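Local coordinates for DUF3829 domain-containing protein (Bacteroides thetaiotaomicron, PDB 3RH3) that is of unknown function but folds as an all-alpha, DUF3829-like protein, probably a lipoprotein in its natural full-length form, at residues A[92-95]-A[96-100]; A[158-161]-A[162-165]. All blocks are in the same frame, centred on the assembly; numbering follows the deposited sequence.

Contact 1: residues A[92-95]-A[96-100]; sequences LFNV and RTQFY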
loop_
_atom_site.group_PDB
_atom_site.type_symbol
_atom_site.label_atom_id
_atom_site.label_comp_id
_atom_site.label_asym_id
_atom_site.label_seq_id
_atom_site.Cartn_x
_atom_site.Cartn_y
_atom_site.Cartn_z
ATOM N N LEU A 92 7.329 9.828 -7.561
ATOM C CA LEU A 92 6.046 9.211 -7.852
ATOM C C LEU A 92 5.311 9.946 -9.010
ATOM O O LEU A 92 5.026 9.311 -10.022
ATOM C CB LEU A 92 5.176 9.152 -6.595
ATOM C CG LEU A 92 3.852 8.427 -6.766
ATOM C CD1 LEU A 92 3.683 7.367 -5.718
ATOM C CD2 LEU A 92 2.698 9.406 -6.755
ATOM N N PHE A 93 5.060 11.277 -8.877
ATOM C CA PHE A 93 4.346 12.080 -9.879
ATOM C C PHE A 93 5.074 12.141 -11.226
ATOM O O PHE A 93 4.404 12.151 -12.266
ATOM C CB PHE A 93 4.038 13.489 -9.354
ATOM C CG PHE A 93 2.974 13.479 -8.273
ATOM C CD1 PHE A 93 1.670 13.090 -8.558
ATOM C CD2 PHE A 93 3.275 13.860 -6.971
ATOM C CE1 PHE A 93 0.698 13.045 -7.548
ATOM C CE2 PHE A 93 2.304 13.821 -5.966
ATOM C CZ PHE A 93 1.023 13.412 -6.259
ATOM N N ASN A 94 6.422 12.146 -11.213
ATOM C CA ASN A 94 7.251 12.166 -12.418
ATOM C C ASN A 94 7.061 10.852 -13.208
ATOM O O ASN A 94 6.785 10.881 -14.412
ATOM C CB ASN A 94 8.733 12.395 -12.033
ATOM C CG ASN A 94 9.787 12.101 -13.084
ATOM O OD1 ASN A 94 10.779 11.414 -12.809
ATOM N ND2 ASN A 94 9.634 12.648 -14.287
ATOM N N VAL A 95 7.185 9.696 -12.527
ATOM C CA VAL A 95 7.031 8.406 -13.215
ATOM C C VAL A 95 5.540 8.209 -13.630
ATOM O O VAL A 95 5.305 7.652 -14.692
ATOM C CB VAL A 95 7.627 7.171 -12.480
ATOM C CG1 VAL A 95 9.122 7.353 -12.221
ATOM C CG2 VAL A 95 6.890 6.851 -11.190
ATOM N N ARG A 96 4.570 8.768 -12.873
ATOM C CA ARG A 96 3.149 8.681 -13.229
ATOM C C ARG A 96 2.869 9.445 -14.527
ATOM O O ARG A 96 2.152 8.935 -15.387
ATOM C CB ARG A 96 2.260 9.213 -12.107
ATOM C CG ARG A 96 0.784 9.034 -12.386
ATOM C CD ARG A 96 -0.040 9.605 -11.267
ATOM N NE ARG A 96 -1.461 9.365 -11.487
ATOM C CZ ARG A 96 -2.280 10.234 -12.066
ATOM N NH1 ARG A 96 -1.825 11.411 -12.480
ATOM N NH2 ARG A 96 -3.561 9.936 -12.230
ATOM N N THR A 97 3.439 10.656 -14.663
ATOM C CA THR A 97 3.285 11.502 -15.847
ATOM C C THR A 97 3.883 10.787 -17.057
ATOM O O THR A 97 3.210 10.722 -18.083
ATOM C CB THR A 97 3.893 12.890 -15.610
ATOM O OG1 THR A 97 3.224 13.488 -14.500
ATOM C CG2 THR A 97 3.767 13.797 -16.823
ATOM N N GLN A 98 5.118 10.232 -16.929
ATOM C CA GLN A 98 5.793 9.465 -17.987
ATOM C C GLN A 98 4.930 8.286 -18.436
ATOM O O GLN A 98 4.798 8.047 -19.636
ATOM C CB GLN A 98 7.149 8.932 -17.505
ATOM C CG GLN A 98 8.302 9.919 -17.574
ATOM C CD GLN A 98 9.587 9.284 -17.088
ATOM O OE1 GLN A 98 10.087 9.586 -15.995
ATOM N NE2 GLN A 98 10.144 8.373 -17.883
ATOM N N PHE A 99 4.334 7.559 -17.467
ATOM C CA PHE A 99 3.477 6.398 -17.708
ATOM C C PHE A 99 2.262 6.770 -18.572
ATOM O O PHE A 99 2.046 6.144 -19.618
ATOM C CB PHE A 99 3.017 5.774 -16.377
ATOM C CG PHE A 99 2.218 4.498 -16.519
ATOM C CD1 PHE A 99 2.855 3.263 -16.590
ATOM C CD2 PHE A 99 0.827 4.530 -16.556
ATOM C CE1 PHE A 99 2.118 2.082 -16.713
ATOM C CE2 PHE A 99 0.090 3.352 -16.680
ATOM C CZ PHE A 99 0.740 2.133 -16.764
ATOM N N TYR A 100 1.489 7.796 -18.147
ATOM C CA TYR A 100 0.293 8.201 -18.882
ATOM C C TYR A 100 0.611 8.914 -20.188
ATOM O O TYR A 100 -0.210 8.821 -21.104
ATOM C CB TYR A 100 -0.642 9.028 -18.014
ATOM C CG TYR A 100 -1.399 8.143 -17.056
ATOM C CD1 TYR A 100 -2.468 7.364 -17.492
ATOM C CD2 TYR A 100 -1.016 8.038 -15.723
ATOM C CE1 TYR A 100 -3.163 6.540 -16.616
ATOM C CE2 TYR A 100 -1.706 7.220 -14.838
ATOM C CZ TYR A 100 -2.777 6.473 -15.290
ATOM O OH TYR A 100 -3.459 5.667 -14.423
HETATM O O HOH W 1 1.381 12.610 -12.412
#
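T97 turns its hydroxyl back onto the carbonyl oxygen of F93, one helical turn earlier, and illustrates how a helix can spend one backbone oxygen on two donors of the same residue. With OG1 beside its own backbone N (chi1 -60°), the hydroxyl donates to F93 O at 2.9 Å, while T97 N makes the regular helical bond to F93 O at 3.0 Å. The two donors approach from opposite faces of the carbonyl plane, and a water adds a third bond to F93 O at 3.1 Å. The same water lies in plane at the edge of the R96 guanidinium, where its bond from R96 NH1 is weak and long, 3.4 Å. R96 runs extended from CG to NE, away from the segment 92-95; its NE is held by the carbonyl of V32 on helix 10-32, and one face of its guanidinium is overlain by CE2 of Y100.

On the exposed side, the aliphatic CG of Q98 rests on N94 O, and the backbone bond from Q98 N to N94 O is nearly straight at 170°. L92 and V95 turn to the buried side, meeting L132 and L128 of helix 115-154, and F99 packs on I38, V41 and L42 of helix 35-46. A threonine hydroxyl returned to the carbonyl four residues back is a common feature of helices, found here in an amphipathic stretch of helix 79-111, polar on one flank and apolar on the other, within an all-alpha protein.

Contact 2: residues A[158-161]-A[162-165]; sequences EPLK and DQIM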
loop_
_atom_site.group_PDB
_atom_site.type_symbol
_atom_site.label_atom_id
_atom_site.label_comp_id
_atom_site.label_asym_id
_atom_site.label_seq_id
_atom_site.Cartn_x
_atom_site.Cartn_y
_atom_site.Cartn_z
ATOM N N GLU A 158 -5.862 4.320 26.404
ATOM C CA GLU A 158 -6.872 3.443 25.836
ATOM C C GLU A 158 -6.682 2.019 26.394
ATOM O O GLU A 158 -5.600 1.458 26.229
ATOM C CB GLU A 158 -6.798 3.495 24.293
ATOM C CG GLU A 158 -7.906 2.815 23.499
ATOM C CD GLU A 158 -9.345 2.811 23.983
ATOM O OE1 GLU A 158 -9.918 3.904 24.199
ATOM O OE2 GLU A 158 -9.887 1.700 24.170
ATOM N N PRO A 159 -7.700 1.417 27.074
ATOM C CA PRO A 159 -7.523 0.044 27.615
ATOM C C PRO A 159 -7.165 -1.010 26.556
ATOM O O PRO A 159 -6.499 -1.981 26.892
ATOM C CB PRO A 159 -8.887 -0.271 28.237
ATOM C CG PRO A 159 -9.495 1.058 28.501
ATOM C CD PRO A 159 -9.039 1.951 27.408
ATOM N N LEU A 160 -7.577 -0.819 25.291
ATOM C CA LEU A 160 -7.298 -1.775 24.214
ATOM C C LEU A 160 -6.232 -1.276 23.238
ATOM O O LEU A 160 -6.210 -1.692 22.062
ATOM C CB LEU A 160 -8.583 -2.113 23.448
ATOM C CG LEU A 160 -9.772 -2.519 24.290
ATOM C CD1 LEU A 160 -11.027 -2.426 23.492
ATOM C CD2 LEU A 160 -9.593 -3.918 24.867
ATOM N N LYS A 161 -5.311 -0.439 23.736
ATOM C CA LYS A 161 -4.194 0.118 22.969
ATOM C C LYS A 161 -3.460 -0.980 22.179
ATOM O O LYS A 161 -3.349 -0.856 20.956
ATOM C CB LYS A 161 -3.219 0.846 23.916
ATOM C CG LYS A 161 -2.038 1.552 23.252
ATOM C CD LYS A 161 -1.009 1.956 24.292
ATOM C CE LYS A 161 0.226 2.545 23.677
ATOM N NZ LYS A 161 1.445 1.788 24.073
ATOM N N ASP A 162 -3.014 -2.070 22.862
ATOM C CA ASP A 162 -2.241 -3.165 22.257
ATOM C C ASP A 162 -2.987 -3.803 21.083
ATOM O O ASP A 162 -2.374 -4.022 20.034
ATOM C CB ASP A 162 -1.886 -4.239 23.292
ATOM C CG ASP A 162 -0.975 -3.813 24.437
ATOM O OD1 ASP A 162 -0.431 -2.681 24.381
ATOM O OD2 ASP A 162 -0.791 -4.622 25.382
ATOM N N GLN A 163 -4.309 -4.074 21.275
ATOM C CA GLN A 163 -5.182 -4.668 20.272
ATOM C C GLN A 163 -5.280 -3.735 19.038
ATOM O O GLN A 163 -5.066 -4.196 17.923
ATOM C CB GLN A 163 -6.576 -4.956 20.882
ATOM C CG GLN A 163 -6.604 -6.130 21.889
ATOM C CD GLN A 163 -6.223 -5.808 23.333
ATOM O OE1 GLN A 163 -5.553 -4.806 23.647
ATOM N NE2 GLN A 163 -6.563 -6.720 24.239
ATOM N N ILE A 164 -5.582 -2.422 19.248
ATOM C CA ILE A 164 -5.717 -1.407 18.192
ATOM C C ILE A 164 -4.397 -1.249 17.424
ATOM O O ILE A 164 -4.402 -1.270 16.182
ATOM C CB ILE A 164 -6.226 -0.056 18.770
ATOM C CG1 ILE A 164 -7.678 -0.224 19.298
ATOM C CG2 ILE A 164 -6.140 1.083 17.707
ATOM C CD1 ILE A 164 -8.068 0.660 20.435
HETATM N N MSE A 165 -3.282 -1.099 18.154
HETATM C CA MSE A 165 -1.928 -0.974 17.583
HETATM C C MSE A 165 -1.614 -2.181 16.691
HETATM O O MSE A 165 -1.122 -2.020 15.582
HETATM C CB MSE A 165 -0.854 -0.856 18.693
HETATM C CG MSE A 165 -0.931 0.429 19.512
HETATM SE SE MSE A 165 -0.831 2.048 18.449
HETATM C CE MSE A 165 1.048 1.946 18.008
#
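K161 O accepts the shortest hydrogen bond here, from M165 N at 2.8 Å, and the approach is almost linear, 172° at the hydrogen. One residue earlier, L160 O takes I164 N at 3.0 Å in an equally straight bond. Both amides lie nearly on the extension of their carbonyl bonds. These are first-turn bonds of helix 161-181, and L160 occupies its N-cap position. The chain enters through a type I beta turn from E158 to K161, closed by K161 N bonding to E158 O at 3.1 Å, so a tight turn passes directly into the helix.

Side chains gather around this entry. I164 sends CD1 back along the turn, where it meets CB of L160 at 4.1 Å and CG of E158 at 3.7 Å; the E158 and I164 side chains cross at about a right angle, and it is the aliphatic CG of the glutamate that packs. Q163, in the conformer modelled, bends at chi2 (84°), which tentatively places its amide back toward L160, with OE1 3.5 Å from L160 CA. In that conformer its NE2 makes a weak bond to the carbonyl of P210, while F222 of helix 216-240 packs on the same side chain. Y215 touches both P159 and L160.

K161 and the selenomethionine M165 lie side by side and point the same way; in the M165 conformer modelled, K161 CG and M165 CG come to 4.1 Å. Both also reach S152 near the end of helix 115-154. The ammonium of K161 makes no salt bridge with the carboxylate of D162, though the opposite charges may still attract weakly.

The two contacts illustrate local helical order at different points of one helical chain. Contact 1 comes first in sequence, wholly inside helix 79-111; contact 2 follows at the start of helix 161-181, after the long helix 115-154. Their centres are 39 Å apart, on opposite sides of the chain's centre, and the nearest atoms remain about 24 Å from each other. They belong to different sequence families, DUF6845 and the DUF3829-like C-terminal domain. Helix 115-154 nevertheless borders both: its earlier part lies against contact 1, its last turns against contact 2. One long helix thus joins the surroundings of the two contacts.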